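Local coordinates for hemerythrin-like domain-containing protein (Streptococcus mutans, PDB 2QKP) that is of unknown function but carries, in this C-terminal piece, a PAS domain that probably serves as a sensory or protein-interaction module beside a hemerythrin-like region, at residues A[9-13]-A[14-18]; A[51-54]-A[55-59]; A[64-67]-A[68-72]; A[73-76]-A[77-81]; A[127-130]-A[131-134]. One frame throughout, in Å; residues are numbered along the deposited sequence.

Interaction 1. Residues A[9-13]-A[14-18]; sequences QPFGN and GYLSV
G14 O is gripped by two donors: the backbone N of F11, 3.0 Å from G14 O, and a water that also donates to G12 O and approaches G14 O to 2.7 Å. The return bond runs from G14 N to F11 O at 2.9 Å. Two residues further from the turn, Q9 and L16 form the next hydrogen-bonded pair, in which L16 N donates to Q9 O. Between these pairs P10 and Y15 make a non-hydrogen-bonded pair whose side chains leave the backbone apart from each other, yet the tyrosine ring swings back: with CG beside its own backbone N (chi1 -67°), CE2 comes to 3.7 Å from CG of the proline ring. The other face carries Q9, F11 and L16. There the side chains of F11 and L16 cross at about a right angle, CD2 of the phenylalanine ring 3.7 Å from CB of L16, and both pack on A21 of helix 18-27. The Q9 amide reaches the start of that helix through a second water, which accepts from Q9 NE2 and from V18 N, while S17 OG caps Q20 N. N13 ND2 also donates to O of N45 of the second subunit. Four residues from F11 to G14, with positive phi at G12, make a type II' turn, the tight connection of a two-residue beta hairpin.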
loop_
_atom_site.group_PDB
_atom_site.type_symbol
_atom_site.label_atom_id
_atom_site.label_comp_id
_atom_site.label_asym_id
_atom_site.label_seq_id
_atom_site.Cartn_x
_atom_site.Cartn_y
_atom_site.Cartn_z
ATOM N N GLN A 9 -14.608 10.163 5.885
ATOM C CA GLN A 9 -15.648 9.256 5.405
ATOM C C GLN A 9 -15.176 7.818 5.587
ATOM O O GLN A 9 -14.000 7.588 5.793
ATOM C CB GLN A 9 -15.968 9.501 3.938
ATOM C CG GLN A 9 -14.798 9.370 2.959
ATOM C CD GLN A 9 -15.232 9.728 1.567
ATOM O OE1 GLN A 9 -16.058 9.027 0.971
ATOM N NE2 GLN A 9 -14.701 10.822 1.036
ATOM N N PRO A 10 -16.107 6.852 5.549
ATOM C CA PRO A 10 -15.634 5.498 5.796
ATOM C C PRO A 10 -14.593 5.017 4.781
ATOM O O PRO A 10 -14.738 5.227 3.564
ATOM C CB PRO A 10 -16.904 4.648 5.705
ATOM C CG PRO A 10 -17.998 5.599 6.024
ATOM C CD PRO A 10 -17.572 6.924 5.444
ATOM N N PHE A 11 -13.550 4.389 5.297
ATOM C CA PHE A 11 -12.573 3.678 4.455
ATOM C C PHE A 11 -12.198 2.454 5.261
ATOM O O PHE A 11 -11.933 2.564 6.467
ATOM C CB PHE A 11 -11.320 4.527 4.260
ATOM C CG PHE A 11 -11.292 5.360 2.982
ATOM C CD1 PHE A 11 -10.662 4.868 1.820
ATOM C CD2 PHE A 11 -11.847 6.648 2.958
ATOM C CE1 PHE A 11 -10.588 5.668 0.634
ATOM C CE2 PHE A 11 -11.788 7.433 1.822
ATOM C CZ PHE A 11 -11.127 6.962 0.654
ATOM N N GLY A 12 -12.151 1.276 4.637
ATOM C CA GLY A 12 -11.631 0.115 5.361
ATOM C C GLY A 12 -12.436 -0.107 6.632
ATOM O O GLY A 12 -13.658 -0.013 6.631
ATOM N N ASN A 13 -11.741 -0.334 7.733
ATOM C CA ASN A 13 -12.409 -0.551 9.008
ATOM C C ASN A 13 -12.517 0.690 9.877
ATOM O O ASN A 13 -12.854 0.585 11.068
ATOM C CB ASN A 13 -11.721 -1.692 9.752
ATOM C CG ASN A 13 -11.924 -3.018 9.061
ATOM O OD1 ASN A 13 -13.046 -3.506 8.986
ATOM N ND2 ASN A 13 -10.848 -3.607 8.546
ATOM N N GLY A 14 -12.226 1.865 9.317
ATOM C CA GLY A 14 -12.550 3.135 10.005
ATOM C C GLY A 14 -12.892 4.286 9.068
ATOM O O GLY A 14 -13.829 4.171 8.249
ATOM N N TYR A 15 -12.090 5.357 9.157
ATOM C CA TYR A 15 -12.340 6.611 8.450
ATOM C C TYR A 15 -11.098 7.283 7.925
ATOM O O TYR A 15 -10.083 7.318 8.599
ATOM C CB TYR A 15 -13.044 7.599 9.388
ATOM C CG TYR A 15 -14.423 7.138 9.732
ATOM C CD1 TYR A 15 -14.653 6.332 10.845
ATOM C CD2 TYR A 15 -15.497 7.493 8.930
ATOM C CE1 TYR A 15 -15.941 5.887 11.143
ATOM C CE2 TYR A 15 -16.774 7.060 9.219
ATOM C CZ TYR A 15 -16.983 6.255 10.315
ATOM O OH TYR A 15 -18.258 5.835 10.584
ATOM N N LEU A 16 -11.206 7.861 6.728
ATOM C CA LEU A 16 -10.152 8.723 6.169
ATOM C C LEU A 16 -10.855 9.788 5.352
ATOM O O LEU A 16 -11.951 9.550 4.846
ATOM C CB LEU A 16 -9.245 7.964 5.198
ATOM C CG LEU A 16 -8.390 6.830 5.784
ATOM C CD1 LEU A 16 -7.751 6.052 4.649
ATOM C CD2 LEU A 16 -7.315 7.366 6.712
ATOM N N SER A 17 -10.195 10.927 5.172
ATOM C CA SER A 17 -10.625 11.853 4.111
ATOM C C SER A 17 -9.916 11.400 2.832
ATOM O O SER A 17 -8.970 10.648 2.897
ATOM C CB SER A 17 -10.191 13.281 4.473
ATOM O OG SER A 17 -8.780 13.367 4.519
ATOM N N VAL A 18 -10.370 11.866 1.673
ATOM C CA VAL A 18 -9.674 11.673 0.421
ATOM C C VAL A 18 -8.225 12.195 0.515
ATOM O O VAL A 18 -7.288 11.505 0.089
ATOM C CB VAL A 18 -10.419 12.407 -0.752
ATOM C CG1 VAL A 18 -9.484 12.568 -1.967
ATOM C CG2 VAL A 18 -11.666 11.640 -1.144
HETATM O O HOH W 1 -13.072 13.164 1.882
HETATM O O HOH W 2 -15.569 2.133 8.028
#

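Interaction 2. Residues A[51-54]-A[55-59]; sequences AEMV and FKRTP
K56 folds its chain back over the preceding residues until NZ lies between two backbone carbonyls, donating to A51 O at 2.7 Å and to M53 O at 2.7 Å. The two acceptors are used differently. M53 O receives the ammonium in its carbonyl plane, on a lone pair, whereas A51 O is met from far above its plane, with a C=O...NZ angle of only 98°. Bends at chi2 and chi3 turn the lysine tip back toward residues its CB points away from. This polar bridge is the solvent side of the contact, since A51 and K56 are both exposed. The tight side lies around M53, which is buried. Its thioether bends at chi3 (83°), bringing CE to 3.6 Å from CG of R57, and the two side chains cross at about a right angle; CE also lies 3.5 Å from F55 O. M53 also touches Y44 and E31. V54 and F55 sit between these extremes: CG1 of V54 stands over the centre of the phenylalanine ring, 4.2 Å from the centroid and 10° off the normal, a CH-pi contact. The R57 guanidinium turns one face to CB of F55. Beyond the segments, E31 OE2 accepts from V54 N, and F55 packs on V127, so the loop is tied to strands 31-36 and 120-129. No regular helix or strand forms here; this is part of the long connection between strand 41-44 and helix 72-86, within the PAS domain.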
loop_
_atom_site.group_PDB
_atom_site.type_symbol
_atom_site.label_atom_id
_atom_site.label_comp_id
_atom_site.label_asym_id
_atom_site.label_seq_id
_atom_site.Cartn_x
_atom_site.Cartn_y
_atom_site.Cartn_z
ATOM N N ALA A 51 11.987 10.641 -12.199
ATOM C CA ALA A 51 13.222 10.138 -12.807
ATOM C C ALA A 51 13.792 8.862 -12.168
ATOM O O ALA A 51 14.646 8.201 -12.762
ATOM C CB ALA A 51 14.286 11.246 -12.828
ATOM N N GLU A 52 13.305 8.503 -10.982
ATOM C CA GLU A 52 13.857 7.371 -10.216
ATOM C C GLU A 52 12.944 6.126 -10.123
ATOM O O GLU A 52 13.207 5.198 -9.356
ATOM C CB GLU A 52 14.212 7.836 -8.819
ATOM C CG GLU A 52 15.134 9.038 -8.774
ATOM C CD GLU A 52 15.211 9.635 -7.389
ATOM O OE1 GLU A 52 14.868 8.917 -6.407
ATOM O OE2 GLU A 52 15.625 10.813 -7.281
ATOM N N MET A 53 11.882 6.116 -10.921
ATOM C CA MET A 53 10.927 5.010 -10.945
ATOM C C MET A 53 11.497 3.760 -11.616
ATOM O O MET A 53 12.263 3.836 -12.599
ATOM C CB MET A 53 9.659 5.450 -11.670
ATOM C CG MET A 53 8.793 6.479 -10.913
ATOM S SD MET A 53 7.471 7.140 -11.976
ATOM C CE MET A 53 6.266 5.794 -11.755
ATOM N N VAL A 54 11.130 2.597 -11.088
ATOM C CA VAL A 54 11.536 1.320 -11.678
ATOM C C VAL A 54 10.895 1.223 -13.066
ATOM O O VAL A 54 11.578 0.970 -14.070
ATOM C CB VAL A 54 11.097 0.109 -10.790
ATOM C CG1 VAL A 54 11.472 -1.215 -11.430
ATOM C CG2 VAL A 54 11.686 0.227 -9.365
ATOM N N PHE A 55 9.583 1.463 -13.108
ATOM C CA PHE A 55 8.804 1.419 -14.341
ATOM C C PHE A 55 8.264 2.812 -14.555
ATOM O O PHE A 55 7.278 3.210 -13.934
ATOM C CB PHE A 55 7.636 0.422 -14.253
ATOM C CG PHE A 55 8.065 -1.018 -14.133
ATOM C CD1 PHE A 55 9.133 -1.512 -14.879
ATOM C CD2 PHE A 55 7.372 -1.889 -13.302
ATOM C CE1 PHE A 55 9.527 -2.855 -14.771
ATOM C CE2 PHE A 55 7.748 -3.229 -13.199
ATOM C CZ PHE A 55 8.829 -3.711 -13.927
ATOM N N LYS A 56 8.930 3.553 -15.428
ATOM C CA LYS A 56 8.578 4.939 -15.650
ATOM C C LYS A 56 7.129 5.062 -16.096
ATOM O O LYS A 56 6.685 4.335 -16.985
ATOM C CB LYS A 56 9.480 5.551 -16.704
ATOM C CG LYS A 56 10.238 6.733 -16.196
ATOM C CD LYS A 56 11.571 6.252 -15.681
ATOM C CE LYS A 56 11.993 7.015 -14.447
ATOM N NZ LYS A 56 12.999 6.235 -13.685
ATOM N N ARG A 57 6.402 5.961 -15.444
ATOM C CA ARG A 57 5.074 6.350 -15.894
ATOM C C ARG A 57 5.117 7.860 -16.030
ATOM O O ARG A 57 5.876 8.528 -15.319
ATOM C CB ARG A 57 3.992 5.958 -14.878
ATOM C CG ARG A 57 4.070 4.526 -14.354
ATOM C CD ARG A 57 3.697 3.502 -15.401
ATOM N NE ARG A 57 3.771 2.151 -14.838
ATOM C CZ ARG A 57 4.104 1.050 -15.511
ATOM N NH1 ARG A 57 4.418 1.095 -16.799
ATOM N NH2 ARG A 57 4.121 -0.115 -14.878
ATOM N N THR A 58 4.305 8.401 -16.927
ATOM C CA THR A 58 4.226 9.851 -17.095
ATOM C C THR A 58 2.756 10.303 -17.121
ATOM O O THR A 58 1.877 9.523 -17.477
ATOM C CB THR A 58 4.968 10.316 -18.370
ATOM O OG1 THR A 58 4.320 9.779 -19.525
ATOM C CG2 THR A 58 6.423 9.845 -18.346
ATOM N N PRO A 59 2.484 11.562 -16.730
ATOM C CA PRO A 59 1.087 12.037 -16.687
ATOM C C PRO A 59 0.350 11.879 -18.021
ATOM O O PRO A 59 -0.886 11.774 -18.045
ATOM C CB PRO A 59 1.234 13.522 -16.340
ATOM C CG PRO A 59 2.521 13.600 -15.591
ATOM C CD PRO A 59 3.425 12.599 -16.264
#

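Interaction 3. Residues A[64-67]-A[68-72]; sequences RNVE and LCHPP
R64 leads in along the surface, the CD of its long side chain 4.3 Å from CB of L68, a loose apolar touch, while its backbone pairs with F41. At N65 the backbone and side chain work together. N65 O accepts from L68 N at 3.0 Å, and OD1 accepts from E67 N at 3.1 Å, in the plane of the amide carbonyl, on a lone pair and almost straight at 174°. The latter bond closes an Asx turn, and the asparagine thereby holds the first turn of a short 3-10 segment beginning at V66, in the connection that brings the PAS-domain chain from strand 41-44 to helix 72-86. V66 follows, buried, its O receiving C69 N at 2.9 Å in the i to i+3 pattern of a 3-10 turn. The V66 side chain has CG2 anti to the backbone N, and this methyl meets the H70 imidazole at its edge, in the ring plane, 3.6 Å from NE2. CD2 of H70 comes to 3.4 Å from V66 O, so the histidine leans on both the side chain and the carbonyl of one residue; its side chain also touches L75 and V78 of helix 72-86. E67, last in the segment, is exposed, and its carboxylate extends toward K79, with which it forms a long, weak ion pair.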
loop_
_atom_site.group_PDB
_atom_site.type_symbol
_atom_site.label_atom_id
_atom_site.label_comp_id
_atom_site.label_asym_id
_atom_site.label_seq_id
_atom_site.Cartn_x
_atom_site.Cartn_y
_atom_site.Cartn_z
ATOM N N ARG A 64 -5.304 6.809 -20.835
ATOM C CA ARG A 64 -5.097 6.005 -22.037
ATOM C C ARG A 64 -5.339 4.525 -21.790
ATOM O O ARG A 64 -5.073 4.020 -20.687
ATOM C CB ARG A 64 -3.674 6.183 -22.579
ATOM C CG ARG A 64 -3.334 7.587 -23.052
ATOM C CD ARG A 64 -2.107 7.581 -23.946
ATOM N NE ARG A 64 -1.548 8.922 -24.106
ATOM C CZ ARG A 64 -2.063 9.869 -24.891
ATOM N NH1 ARG A 64 -3.163 9.633 -25.604
ATOM N NH2 ARG A 64 -1.475 11.058 -24.957
ATOM N N ASN A 65 -5.842 3.829 -22.817
ATOM C CA ASN A 65 -5.934 2.376 -22.788
ATOM C C ASN A 65 -4.546 1.791 -22.548
ATOM O O ASN A 65 -3.535 2.338 -23.011
ATOM C CB ASN A 65 -6.534 1.845 -24.103
ATOM C CG ASN A 65 -6.954 0.381 -24.023
ATOM O OD1 ASN A 65 -6.120 -0.515 -23.870
ATOM N ND2 ASN A 65 -8.253 0.131 -24.175
ATOM N N VAL A 66 -4.493 0.694 -21.796
ATOM C CA VAL A 66 -3.221 0.078 -21.405
ATOM C C VAL A 66 -2.367 -0.316 -22.613
ATOM O O VAL A 66 -1.140 -0.333 -22.547
ATOM C CB VAL A 66 -3.425 -1.138 -20.438
ATOM C CG1 VAL A 66 -4.170 -2.291 -21.112
ATOM C CG2 VAL A 66 -2.081 -1.616 -19.871
ATOM N N GLU A 67 -3.035 -0.592 -23.723
ATOM C CA GLU A 67 -2.368 -0.999 -24.951
ATOM C C GLU A 67 -1.498 0.101 -25.569
ATOM O O GLU A 67 -0.688 -0.167 -26.448
ATOM C CB GLU A 67 -3.412 -1.544 -25.922
ATOM C CG GLU A 67 -4.260 -2.650 -25.288
ATOM C CD GLU A 67 -5.234 -3.277 -26.261
ATOM O OE1 GLU A 67 -4.783 -3.752 -27.332
ATOM O OE2 GLU A 67 -6.447 -3.304 -25.948
ATOM N N LEU A 68 -1.639 1.331 -25.075
ATOM C CA LEU A 68 -0.801 2.452 -25.501
ATOM C C LEU A 68 0.304 2.777 -24.486
ATOM O O LEU A 68 1.117 3.681 -24.709
ATOM C CB LEU A 68 -1.665 3.692 -25.744
ATOM C CG LEU A 68 -2.439 3.744 -27.066
ATOM C CD1 LEU A 68 -3.582 4.738 -26.981
ATOM C CD2 LEU A 68 -1.515 4.079 -28.248
ATOM N N CYS A 69 0.331 2.036 -23.381
ATOM C CA CYS A 69 1.208 2.352 -22.258
ATOM C C CYS A 69 2.454 1.494 -22.178
ATOM O O CYS A 69 3.270 1.675 -21.267
ATOM C CB CYS A 69 0.433 2.241 -20.946
ATOM S SG CYS A 69 -0.907 3.415 -20.872
ATOM N N HIS A 70 2.591 0.558 -23.118
ATOM C CA HIS A 70 3.738 -0.354 -23.166
ATOM C C HIS A 70 4.173 -0.577 -24.615
ATOM O O HIS A 70 3.330 -0.585 -25.516
ATOM C CB HIS A 70 3.374 -1.722 -22.575
ATOM C CG HIS A 70 2.768 -1.661 -21.209
ATOM N ND1 HIS A 70 3.528 -1.589 -20.061
ATOM C CD2 HIS A 70 1.476 -1.687 -20.804
ATOM C CE1 HIS A 70 2.728 -1.553 -19.009
ATOM N NE2 HIS A 70 1.479 -1.614 -19.432
ATOM N N PRO A 71 5.484 -0.784 -24.843
ATOM C CA PRO A 71 5.953 -1.195 -26.170
ATOM C C PRO A 71 5.369 -2.565 -26.523
ATOM O O PRO A 71 5.029 -3.322 -25.609
ATOM C CB PRO A 71 7.473 -1.303 -25.989
ATOM C CG PRO A 71 7.687 -1.429 -24.524
ATOM C CD PRO A 71 6.596 -0.643 -23.884
ATOM N N PRO A 72 5.250 -2.885 -27.828
ATOM C CA PRO A 72 4.650 -4.143 -28.303
ATOM C C PRO A 72 5.072 -5.415 -27.547
ATOM O O PRO A 72 4.213 -6.233 -27.204
ATOM C CB PRO A 72 5.111 -4.210 -29.760
ATOM C CG PRO A 72 5.189 -2.783 -30.174
ATOM C CD PRO A 72 5.680 -2.033 -28.959
#

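Interaction 4. Residues A[73-76]-A[77-81]; sequences KVLD and KVKKV
K79 lies back along L75, one helical turn earlier. Its CB stands 3.6 Å from L75 O, and CG comes closer to the same oxygen, at 3.2 Å. CD, the next carbon, still lies beside L75 O while beginning to pass CG of the leucine. K79 CE is 3.9 Å from L75 CG, and K79 NZ ends 3.8 Å from L75 CD2. The lysine chain is extended beyond CG, so its methylenes run across the leucine branch obliquely. L75 contributes by holding CG anti to its backbone N (chi1 -175°), which places the isobutyl group where K79 can pass it and where it also touches E67. Under these side chains the backbone follows the i to i+4 pattern. K79 N donates to L75 O at 2.8 Å, and V78 N donates to V74 O at 3.1 Å; the bond from K80 N to D76 O is weak. V74 and V78, four residues apart, also meet through their side chains: V74 CG1 lies 4.0 Å from V78 CG2, and V78 is buried. K77 and K80 lie on the exposed side, the former running its methylenes past K73 O. An apolar strip of V74, L75 and V78 beside a lysine-rich surface makes this stretch of helix 72-86 an amphipathic alpha-helix.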
loop_
_atom_site.group_PDB
_atom_site.type_symbol
_atom_site.label_atom_id
_atom_site.label_comp_id
_atom_site.label_asym_id
_atom_site.label_seq_id
_atom_site.Cartn_x
_atom_site.Cartn_y
_atom_site.Cartn_z
ATOM N N LYS A 73 6.369 -5.576 -27.279
ATOM C CA LYS A 73 6.887 -6.826 -26.701
ATOM C C LYS A 73 6.533 -6.992 -25.210
ATOM O O LYS A 73 6.206 -8.100 -24.748
ATOM C CB LYS A 73 8.398 -6.975 -26.966
ATOM C CG LYS A 73 9.364 -6.198 -26.047
ATOM C CD LYS A 73 9.236 -4.656 -26.093
ATOM C CE LYS A 73 9.731 -4.034 -27.396
ATOM N NZ LYS A 73 8.615 -3.674 -28.314
ATOM N N VAL A 74 6.592 -5.888 -24.471
ATOM C CA VAL A 74 6.088 -5.842 -23.098
ATOM C C VAL A 74 4.567 -6.067 -23.084
ATOM O O VAL A 74 4.058 -6.835 -22.271
ATOM C CB VAL A 74 6.447 -4.500 -22.407
ATOM C CG1 VAL A 74 6.008 -4.503 -20.937
ATOM C CG2 VAL A 74 7.956 -4.234 -22.505
ATOM N N LEU A 75 3.852 -5.410 -23.999
ATOM C CA LEU A 75 2.380 -5.477 -24.035
ATOM C C LEU A 75 1.781 -6.886 -24.169
ATOM O O LEU A 75 0.790 -7.199 -23.507
ATOM C CB LEU A 75 1.811 -4.547 -25.114
ATOM C CG LEU A 75 0.286 -4.389 -25.212
ATOM C CD1 LEU A 75 -0.329 -3.758 -23.947
ATOM C CD2 LEU A 75 -0.064 -3.560 -26.439
ATOM N N ASP A 76 2.368 -7.733 -25.014
ATOM C CA ASP A 76 1.843 -9.106 -25.192
ATOM C C ASP A 76 1.828 -9.899 -23.875
ATOM O O ASP A 76 0.870 -10.630 -23.586
ATOM C CB ASP A 76 2.643 -9.878 -26.243
ATOM C CG ASP A 76 2.476 -9.308 -27.642
ATOM O OD1 ASP A 76 1.430 -9.568 -28.274
ATOM O OD2 ASP A 76 3.399 -8.613 -28.112
ATOM N N LYS A 77 2.887 -9.738 -23.087
ATOM C CA LYS A 77 2.981 -10.372 -21.775
ATOM C C LYS A 77 1.987 -9.750 -20.788
ATOM O O LYS A 77 1.317 -10.466 -20.034
ATOM C CB LYS A 77 4.407 -10.284 -21.224
ATOM C CG LYS A 77 5.464 -11.039 -22.051
ATOM C CD LYS A 77 6.878 -10.642 -21.640
ATOM C CE LYS A 77 7.914 -11.159 -22.654
ATOM N NZ LYS A 77 9.291 -10.642 -22.411
ATOM N N VAL A 78 1.896 -8.421 -20.792
ATOM C CA VAL A 78 0.927 -7.713 -19.948
ATOM C C VAL A 78 -0.498 -8.223 -20.238
ATOM O O VAL A 78 -1.264 -8.483 -19.317
ATOM C CB VAL A 78 1.038 -6.166 -20.109
ATOM C CG1 VAL A 78 -0.049 -5.450 -19.337
ATOM C CG2 VAL A 78 2.403 -5.671 -19.643
ATOM N N LYS A 79 -0.845 -8.397 -21.512
ATOM C CA LYS A 79 -2.186 -8.859 -21.861
ATOM C C LYS A 79 -2.497 -10.246 -21.282
ATOM O O LYS A 79 -3.609 -10.482 -20.803
ATOM C CB LYS A 79 -2.355 -8.900 -23.378
ATOM C CG LYS A 79 -2.399 -7.540 -24.031
ATOM C CD LYS A 79 -2.278 -7.687 -25.541
ATOM C CE LYS A 79 -2.812 -6.451 -26.263
ATOM N NZ LYS A 79 -2.280 -6.399 -27.669
ATOM N N LYS A 80 -1.523 -11.158 -21.337
ATOM C CA LYS A 80 -1.738 -12.518 -20.831
ATOM C C LYS A 80 -1.932 -12.494 -19.311
ATOM O O LYS A 80 -2.745 -13.257 -18.780
ATOM C CB LYS A 80 -0.562 -13.445 -21.148
ATOM C CG LYS A 80 -0.425 -13.805 -22.628
ATOM C CD LYS A 80 0.608 -14.900 -22.836
ATOM C CE LYS A 80 1.984 -14.331 -23.186
ATOM N NZ LYS A 80 2.829 -15.348 -23.907
ATOM N N VAL A 81 -1.153 -11.646 -18.639
ATOM C CA VAL A 81 -1.329 -11.435 -17.191
ATOM C C VAL A 81 -2.748 -10.939 -16.906
ATOM O O VAL A 81 -3.432 -11.456 -16.015
ATOM C CB VAL A 81 -0.300 -10.443 -16.594
ATOM C CG1 VAL A 81 -0.678 -10.114 -15.149
ATOM C CG2 VAL A 81 1.137 -11.000 -16.692
#

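Interaction 5. Residues A[127-130]-A[131-134]; sequences VQDI and KPFF
I130 O accepts from F133 N at 3.0 Å, a bond from residue i to i+3 that turns the chain into helical backbone angles where strand 120-129 ends. D129 meets the start of this turn from its side: OD1 accepts from K131 N at 3.1 Å, from above the carboxylate plane, and F105 N on strand 104-114 donates to the same oxygen. The second oxygen, OD2, touches CD of P132 at 3.4 Å, so the carboxylate lies across the first residues after the strand. I130 touches both rings. Its CB packs on CD2 of F133 at 3.8 Å, the two side chains crossing at about a right angle, while CG1, lodged between backbone N and carbonyl carbon (chi1 59°), carries CD1 to 3.8 Å from CZ of F134. The F134 ring also turns one face to I130 O, which sits over its centre. NE2 of Q128 comes to the edge of the F133 ring, in the ring plane, 3.7 Å from CE2, with the amide and ring planes perpendicular. That amide is also paired across the dimer, Q128 NE2 bonding to Q128 OE1 of the second subunit, and F133 stacks edge-to-face on Y107 of the same neighbour. The turn thus carries the chain out of the PAS domain's antiparallel sheet at a subunit interface.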
loop_
_atom_site.group_PDB
_atom_site.type_symbol
_atom_site.label_atom_id
_atom_site.label_comp_id
_atom_site.label_asym_id
_atom_site.label_seq_id
_atom_site.Cartn_x
_atom_site.Cartn_y
_atom_site.Cartn_z
ATOM N N VAL A 127 5.068 -2.363 -7.094
ATOM C CA VAL A 127 6.468 -2.701 -7.259
ATOM C C VAL A 127 7.198 -2.327 -5.965
ATOM O O VAL A 127 7.043 -1.210 -5.457
ATOM C CB VAL A 127 7.090 -1.916 -8.442
ATOM C CG1 VAL A 127 8.515 -2.265 -8.588
ATOM C CG2 VAL A 127 6.321 -2.155 -9.767
ATOM N N GLN A 128 8.019 -3.252 -5.466
ATOM C CA GLN A 128 8.750 -3.003 -4.222
ATOM C C GLN A 128 10.227 -3.332 -4.378
ATOM O O GLN A 128 10.599 -4.264 -5.084
ATOM C CB GLN A 128 8.175 -3.857 -3.109
ATOM C CG GLN A 128 8.667 -3.461 -1.666
ATOM C CD GLN A 128 7.922 -4.244 -0.598
ATOM O OE1 GLN A 128 7.171 -5.183 -0.906
ATOM N NE2 GLN A 128 8.128 -3.877 0.655
ATOM N N ASP A 129 11.072 -2.570 -3.691
ATOM C CA ASP A 129 12.470 -2.960 -3.609
ATOM C C ASP A 129 12.613 -3.874 -2.379
ATOM O O ASP A 129 12.307 -3.493 -1.231
ATOM C CB ASP A 129 13.374 -1.727 -3.523
ATOM C CG ASP A 129 14.822 -2.084 -3.225
ATOM O OD1 ASP A 129 15.295 -3.168 -3.656
ATOM O OD2 ASP A 129 15.475 -1.262 -2.524
ATOM N N ILE A 130 13.070 -5.095 -2.626
ATOM C CA ILE A 130 13.198 -6.056 -1.537
ATOM C C ILE A 130 14.653 -6.314 -1.129
ATOM O O ILE A 130 14.915 -7.076 -0.181
ATOM C CB ILE A 130 12.453 -7.376 -1.814
ATOM C CG1 ILE A 130 12.961 -8.048 -3.096
ATOM C CG2 ILE A 130 10.970 -7.111 -1.972
ATOM C CD1 ILE A 130 12.548 -9.494 -3.253
ATOM N N LYS A 131 15.586 -5.655 -1.810
ATOM C CA LYS A 131 17.015 -5.788 -1.477
ATOM C C LYS A 131 17.318 -5.538 0.010
ATOM O O LYS A 131 18.092 -6.309 0.601
ATOM C CB LYS A 131 17.898 -4.900 -2.370
ATOM C CG LYS A 131 19.426 -5.096 -2.112
ATOM C CD LYS A 131 20.259 -4.311 -3.087
ATOM C CE LYS A 131 21.576 -5.036 -3.354
ATOM N NZ LYS A 131 21.390 -6.187 -4.310
ATOM N N PRO A 132 16.722 -4.482 0.624
ATOM C CA PRO A 132 16.939 -4.220 2.056
ATOM C C PRO A 132 16.626 -5.391 2.976
ATOM O O PRO A 132 17.269 -5.516 4.025
ATOM C CB PRO A 132 15.994 -3.042 2.337
ATOM C CG PRO A 132 15.948 -2.316 1.034
ATOM C CD PRO A 132 15.853 -3.439 0.038
ATOM N N PHE A 133 15.686 -6.253 2.586
ATOM C CA PHE A 133 15.263 -7.373 3.435
ATOM C C PHE A 133 16.280 -8.505 3.470
ATOM O O PHE A 133 16.268 -9.317 4.399
ATOM C CB PHE A 133 13.915 -7.943 2.995
ATOM C CG PHE A 133 12.795 -6.936 3.006
ATOM C CD1 PHE A 133 12.635 -6.069 4.081
ATOM C CD2 PHE A 133 11.898 -6.863 1.961
ATOM C CE1 PHE A 133 11.622 -5.138 4.095
ATOM C CE2 PHE A 133 10.866 -5.937 1.994
ATOM C CZ PHE A 133 10.738 -5.079 3.060
ATOM N N PHE A 134 17.140 -8.569 2.454
ATOM C CA PHE A 134 18.153 -9.638 2.364
ATOM C C PHE A 134 19.200 -9.566 3.500
ATOM O O PHE A 134 19.897 -10.548 3.772
ATOM C CB PHE A 134 18.839 -9.649 0.980
ATOM C CG PHE A 134 17.898 -9.904 -0.193
ATOM C CD1 PHE A 134 18.217 -9.425 -1.469
ATOM C CD2 PHE A 134 16.713 -10.619 -0.031
ATOM C CE1 PHE A 134 17.363 -9.663 -2.572
ATOM C CE2 PHE A 134 15.855 -10.861 -1.113
ATOM C CZ PHE A 134 16.183 -10.388 -2.388
#

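In the fold
Interactions 1 and 5 both meet the second subunit: the hairpin of interaction 1 is mostly buried and held by backbone bonds, whereas interaction 5, partly buried, combines a carboxylate, an amide and aromatic rings at the end of the sheet. Interactions 2, 3 and 4 lie at the surface of one PAS-domain region. Interaction 2 pairs a lysine ammonium on two carbonyls with a buried methionine, interaction 3 relies on 3-10 and Asx-turn bonds, and interaction 4 on helix bonds with lysine methylenes over leucine. Interactions 3 and 4, centres about 10 Å apart, touch; interaction 2 touches interactions 3 and 5. Interaction 1 stands apart, its nearest atoms about 18 Å from interaction 2.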